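Local coordinates for protein dioxygenase (Pseudomonas brassicacearum, PDB 5V2D) that probably cleaves the central double bond of lignin-derived stilbenes with dioxygen at a non-haem iron, yielding two aromatic aldehydes, at residues A[191-196]-A[381-386]; A[377-382]-A[440-445]. All coordinates share one frame; numbering follows the deposited sequence.

Contact 1 of 2, residues A[191-196]-A[381-386]; sequences LDPATG and IGRQYA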
loop_
_atom_site.group_PDB
_atom_site.type_symbol
_atom_site.label_atom_id
_atom_site.label_comp_id
_atom_site.label_asym_id
_atom_site.label_seq_id
_atom_site.Cartn_x
_atom_site.Cartn_y
_atom_site.Cartn_z
ATOM N N LEU A 191 -9.027 -4.466 9.157
ATOM C CA LEU A 191 -9.743 -4.548 10.480
ATOM C C LEU A 191 -11.235 -4.638 10.284
ATOM O O LEU A 191 -11.887 -3.806 9.596
ATOM C CB LEU A 191 -9.514 -3.297 11.302
ATOM C CG LEU A 191 -8.087 -3.086 11.734
ATOM C CD1 LEU A 191 -8.061 -1.694 12.443
ATOM C CD2 LEU A 191 -7.592 -4.267 12.624
ATOM N N ASP A 192 -11.793 -5.670 10.843
ATOM C CA ASP A 192 -13.245 -5.900 10.772
ATOM C C ASP A 192 -13.893 -4.866 11.691
ATOM O O ASP A 192 -13.593 -4.813 12.853
ATOM C CB ASP A 192 -13.592 -7.298 11.286
ATOM C CG ASP A 192 -15.101 -7.605 11.169
ATOM O OD1 ASP A 192 -15.922 -7.024 11.810
ATOM O OD2 ASP A 192 -15.535 -8.300 10.320
ATOM N N PRO A 193 -14.767 -4.033 11.161
ATOM C CA PRO A 193 -15.275 -2.990 12.007
ATOM C C PRO A 193 -16.254 -3.495 13.075
ATOM O O PRO A 193 -16.468 -2.794 14.016
ATOM C CB PRO A 193 -15.967 -2.034 11.066
ATOM C CG PRO A 193 -16.419 -2.899 9.964
ATOM C CD PRO A 193 -15.302 -3.945 9.799
ATOM N N ALA A 194 -16.820 -4.657 12.953
ATOM C CA ALA A 194 -17.798 -5.108 13.974
ATOM C C ALA A 194 -17.101 -5.724 15.192
ATOM O O ALA A 194 -17.486 -5.432 16.304
ATOM C CB ALA A 194 -18.791 -6.094 13.360
ATOM N N THR A 195 -16.006 -6.472 14.963
ATOM C CA THR A 195 -15.271 -7.211 15.998
ATOM C C THR A 195 -13.912 -6.662 16.348
ATOM O O THR A 195 -13.346 -7.010 17.353
ATOM C CB THR A 195 -15.000 -8.618 15.524
ATOM O OG1 THR A 195 -14.337 -8.583 14.237
ATOM C CG2 THR A 195 -16.292 -9.425 15.364
ATOM N N GLY A 196 -13.333 -5.827 15.474
ATOM C CA GLY A 196 -11.931 -5.435 15.584
ATOM C C GLY A 196 -10.952 -6.563 15.217
ATOM O O GLY A 196 -9.734 -6.392 15.450
ATOM N N ILE A 381 -15.805 -1.200 6.234
ATOM C CA ILE A 381 -15.005 -2.253 5.588
ATOM C C ILE A 381 -15.797 -3.566 5.559
ATOM O O ILE A 381 -16.240 -4.060 6.589
ATOM C CB ILE A 381 -13.662 -2.402 6.297
ATOM C CG1 ILE A 381 -12.786 -1.228 5.835
ATOM C CG2 ILE A 381 -13.005 -3.726 5.919
ATOM C CD1 ILE A 381 -11.413 -1.213 6.562
ATOM N N GLY A 382 -15.963 -4.154 4.390
ATOM C CA GLY A 382 -16.657 -5.426 4.343
ATOM C C GLY A 382 -18.182 -5.370 4.260
ATOM O O GLY A 382 -18.826 -6.424 4.178
ATOM N N ARG A 383 -18.752 -4.177 4.269
ATOM C CA ARG A 383 -20.221 -4.040 4.330
ATOM C C ARG A 383 -20.664 -3.184 3.147
ATOM O O ARG A 383 -19.878 -2.414 2.525
ATOM C CB ARG A 383 -20.732 -3.303 5.591
ATOM C CG ARG A 383 -20.061 -3.493 6.925
ATOM C CD ARG A 383 -20.336 -4.869 7.596
ATOM N NE ARG A 383 -19.091 -5.690 7.692
ATOM C CZ ARG A 383 -18.700 -6.460 8.718
ATOM N NH1 ARG A 383 -19.437 -6.562 9.818
ATOM N NH2 ARG A 383 -17.569 -7.172 8.633
ATOM N N GLN A 384 -21.956 -3.186 2.938
ATOM C CA GLN A 384 -22.564 -2.341 1.926
ATOM C C GLN A 384 -22.177 -0.889 2.243
ATOM O O GLN A 384 -22.134 -0.439 3.405
ATOM C CB GLN A 384 -24.134 -2.492 1.983
ATOM C CG GLN A 384 -24.982 -2.752 0.729
ATOM C CD GLN A 384 -24.587 -2.028 -0.571
ATOM O OE1 GLN A 384 -23.529 -1.360 -0.772
ATOM N NE2 GLN A 384 -25.393 -2.361 -1.559
ATOM N N TYR A 385 -21.882 -0.135 1.227
ATOM C CA TYR A 385 -21.289 1.166 1.389
ATOM C C TYR A 385 -21.584 1.961 0.155
ATOM O O TYR A 385 -21.934 1.385 -0.850
ATOM C CB TYR A 385 -19.754 1.040 1.632
ATOM C CG TYR A 385 -18.937 0.905 0.390
ATOM C CD1 TYR A 385 -18.018 1.860 0.059
ATOM C CD2 TYR A 385 -19.057 -0.225 -0.459
ATOM C CE1 TYR A 385 -17.240 1.744 -1.104
ATOM C CE2 TYR A 385 -18.317 -0.343 -1.618
ATOM C CZ TYR A 385 -17.403 0.633 -1.929
ATOM O OH TYR A 385 -16.666 0.612 -3.062
ATOM N N ALA A 386 -21.390 3.279 0.236
ATOM C CA ALA A 386 -21.710 4.178 -0.858
ATOM C C ALA A 386 -20.713 5.276 -1.180
ATOM O O ALA A 386 -21.012 6.144 -2.010
ATOM C CB ALA A 386 -23.094 4.824 -0.611
#
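P193 and I381 bring two loops together where their CA atoms stand 6.5 Å apart, and the CD corner of the P193 ring rests against backbone, 3.3 Å from the carbonyl O of I381. The isoleucine answers from its own side, resting CG2 against the carbonyl O of L191 at 3.8 Å.

The polar half is a salt bridge with one hydrogen bond. R383 NH2 donates to D192 OD2 at 2.9 Å, though with a bent N-H...O angle of 138°. The carboxylate and guanidinium planes stand 73° apart, and the nitrogen arrives from above the carboxylate plane, so this is no flat two-pronged pairing. R383 reaches there by bending at chi2 and chi3, which carries its guanidinium past the proline: P193 CD sits over one face, offset toward the rim, while A194 CB approaches NH1 at 3.6 Å.

D192 is held from its own loop too. With CG anti to the backbone N (chi1 -177°), OD1 turns back to accept from A194 N at 2.8 Å, closing an Asx turn, and from T195 N at 3.2 Å. OD2 faces R383 and also forms a salt bridge with R284. The contact joins two blades of the seven-bladed propeller: the turn linking strands 190-191 and 198-203 meets the loop between strands 371-375 and 387-392.

Contact 2 of 2, residues A[377-382]-A[440-445]; sequences DDRYIG and FIPRSA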
loop_
_atom_site.group_PDB
_atom_site.type_symbol
_atom_site.label_atom_id
_atom_site.label_comp_id
_atom_site.label_asym_id
_atom_site.label_seq_id
_atom_site.Cartn_x
_atom_site.Cartn_y
_atom_site.Cartn_z
ATOM N N ASP A 377 -14.483 4.431 4.268
ATOM C CA ASP A 377 -14.697 4.674 5.677
ATOM C C ASP A 377 -14.374 3.368 6.427
ATOM O O ASP A 377 -15.036 2.363 6.142
ATOM C CB ASP A 377 -16.167 5.105 5.858
ATOM C CG ASP A 377 -16.525 5.551 7.271
ATOM O OD1 ASP A 377 -15.955 5.035 8.249
ATOM O OD2 ASP A 377 -17.487 6.383 7.377
ATOM N N ASP A 378 -13.400 3.383 7.356
ATOM C CA ASP A 378 -13.023 2.178 8.109
ATOM C C ASP A 378 -14.196 1.457 8.746
ATOM O O ASP A 378 -14.193 0.233 8.947
ATOM C CB ASP A 378 -12.045 2.514 9.244
ATOM C CG ASP A 378 -10.631 2.795 8.740
ATOM O OD1 ASP A 378 -10.285 2.354 7.645
ATOM O OD2 ASP A 378 -9.837 3.464 9.457
ATOM N N ARG A 379 -15.234 2.216 9.109
ATOM C CA ARG A 379 -16.388 1.633 9.791
ATOM C C ARG A 379 -17.265 0.806 8.873
ATOM O O ARG A 379 -18.104 0.096 9.361
ATOM C CB ARG A 379 -17.194 2.707 10.482
ATOM C CG ARG A 379 -16.368 3.527 11.521
ATOM C CD ARG A 379 -17.133 4.786 11.911
ATOM N NE ARG A 379 -17.397 5.646 10.765
ATOM C CZ ARG A 379 -18.309 6.634 10.764
ATOM N NH1 ARG A 379 -19.047 6.852 11.852
ATOM N NH2 ARG A 379 -18.582 7.355 9.644
ATOM N N TYR A 380 -17.021 0.835 7.546
ATOM C CA TYR A 380 -17.813 0.133 6.548
ATOM C C TYR A 380 -17.029 -0.919 5.783
ATOM O O TYR A 380 -17.512 -1.472 4.767
ATOM C CB TYR A 380 -18.358 1.197 5.542
ATOM C CG TYR A 380 -19.423 2.017 6.201
ATOM C CD1 TYR A 380 -19.109 2.999 7.149
ATOM C CD2 TYR A 380 -20.769 1.730 5.965
ATOM C CE1 TYR A 380 -20.106 3.709 7.798
ATOM C CE2 TYR A 380 -21.773 2.434 6.592
ATOM C CZ TYR A 380 -21.431 3.408 7.512
ATOM O OH TYR A 380 -22.397 4.086 8.151
ATOM N N ILE A 381 -15.805 -1.200 6.234
ATOM C CA ILE A 381 -15.005 -2.253 5.588
ATOM C C ILE A 381 -15.797 -3.566 5.559
ATOM O O ILE A 381 -16.240 -4.060 6.589
ATOM C CB ILE A 381 -13.662 -2.402 6.297
ATOM C CG1 ILE A 381 -12.786 -1.228 5.835
ATOM C CG2 ILE A 381 -13.005 -3.726 5.919
ATOM C CD1 ILE A 381 -11.413 -1.213 6.562
ATOM N N GLY A 382 -15.963 -4.154 4.390
ATOM C CA GLY A 382 -16.657 -5.426 4.343
ATOM C C GLY A 382 -18.182 -5.370 4.260
ATOM O O GLY A 382 -18.826 -6.424 4.178
ATOM N N PHE A 440 -9.273 8.653 6.096
ATOM C CA PHE A 440 -10.543 9.243 6.451
ATOM C C PHE A 440 -10.730 9.207 7.969
ATOM O O PHE A 440 -10.483 8.171 8.588
ATOM C CB PHE A 440 -11.707 8.572 5.765
ATOM C CG PHE A 440 -13.034 8.981 6.300
ATOM C CD1 PHE A 440 -13.567 10.203 5.935
ATOM C CD2 PHE A 440 -13.729 8.195 7.217
ATOM C CE1 PHE A 440 -14.806 10.648 6.484
ATOM C CE2 PHE A 440 -14.949 8.638 7.717
ATOM C CZ PHE A 440 -15.476 9.843 7.352
ATOM N N ILE A 441 -11.183 10.332 8.534
ATOM C CA ILE A 441 -11.409 10.427 9.954
ATOM C C ILE A 441 -12.894 10.812 10.159
ATOM O O ILE A 441 -13.284 11.876 9.729
ATOM C CB ILE A 441 -10.531 11.530 10.583
ATOM C CG1 ILE A 441 -9.072 11.211 10.374
ATOM C CG2 ILE A 441 -10.830 11.648 12.075
ATOM C CD1 ILE A 441 -8.076 12.271 10.880
ATOM N N PRO A 442 -13.693 9.977 10.843
ATOM C CA PRO A 442 -15.077 10.360 11.049
ATOM C C PRO A 442 -15.233 11.622 11.861
ATOM O O PRO A 442 -14.455 11.890 12.716
ATOM C CB PRO A 442 -15.651 9.209 11.901
ATOM C CG PRO A 442 -14.622 8.059 11.794
ATOM C CD PRO A 442 -13.347 8.669 11.498
ATOM N N ARG A 443 -16.269 12.428 11.555
ATOM C CA ARG A 443 -16.481 13.723 12.291
ATOM C C ARG A 443 -16.765 13.434 13.765
ATOM O O ARG A 443 -16.348 14.200 14.597
ATOM C CB ARG A 443 -17.659 14.526 11.661
ATOM C CG ARG A 443 -17.760 16.001 12.127
ATOM C CD ARG A 443 -18.854 16.796 11.406
ATOM N NE ARG A 443 -18.676 16.569 9.975
ATOM C CZ ARG A 443 -17.926 17.276 9.143
ATOM N NH1 ARG A 443 -17.367 18.428 9.484
ATOM N NH2 ARG A 443 -17.809 16.852 7.862
ATOM N N SER A 444 -17.447 12.347 14.042
ATOM C CA SER A 444 -17.707 11.925 15.413
ATOM C C SER A 444 -18.001 10.465 15.279
ATOM O O SER A 444 -18.179 9.968 14.176
ATOM C CB SER A 444 -18.931 12.638 16.015
ATOM O OG SER A 444 -20.126 12.357 15.263
ATOM N N ALA A 445 -18.103 9.754 16.401
ATOM C CA ALA A 445 -18.443 8.315 16.327
ATOM C C ALA A 445 -19.881 8.082 15.807
ATOM O O ALA A 445 -20.212 7.062 15.250
ATOM C CB ALA A 445 -18.182 7.649 17.665
HETATM O O HOH W 1 -8.920 5.977 7.440
#
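The R379 guanidinium has P442 over one face, with the proline CB 3.9 Å above the plane and over its centre; at its edge, in plane, come the D377 carboxylate and the carbonyl O of A445. The F440 ring, which also meets the F389 ring nearly in parallel, has R379 NH2 near its plane at the edge, at van der Waals range only.

The motif is a side-on, two-pronged salt bridge built on an Asx turn that leads into the 3-10 segment 378-380. It joins this propeller-blade loop, between strands 371-375 and 387-392, to strand 433-442, outermost in the next blade. R379 NE donates to D377 OD1 at 3.0 Å, almost straight at 174°, and NH2 to OD2 at 2.7 Å; both oxygens use their syn lone pairs. OD1 also takes the backbone N of R379 at 3.0 Å, on its anti side. With D377 CG anti to its N (chi1 -174°), the carboxylate leans obliquely against the CD2-CE2 side of the phenyl ring, D377 OD2 3.4 Å from F440 CE2.

OD2 also accepts from A450 N. An alanine at D377 would remove both carboxylate bonds to R379 and would probably leave the backbone N of R379 and of A450 without their acceptor, the guanidinium then relying on the A447 and E448 carbonyls. A water accepts from F440 N at 3.0 Å and donates weakly to D378 OD2 at 3.4 Å.

The loop between strands 371-375 and 387-392 serves both contacts, which share I381 and G382 and have centres about 9 Å apart. Contact 2 ties its beginning to strand 433-442; contact 1 ties its later part to the turn after strand 190-191. They touch directly, P193 CB of contact 1 packing 3.5 Å from R379 O of contact 2. Neither contact includes an iron ligand; the side chain of I381, shared by both, is about 14 Å from the iron, and the ligand H188 comes just before 191-196. N307, on the strand that also carries the ligand H304, hydrogen-bonds Y380 O and G382 N of the shared loop.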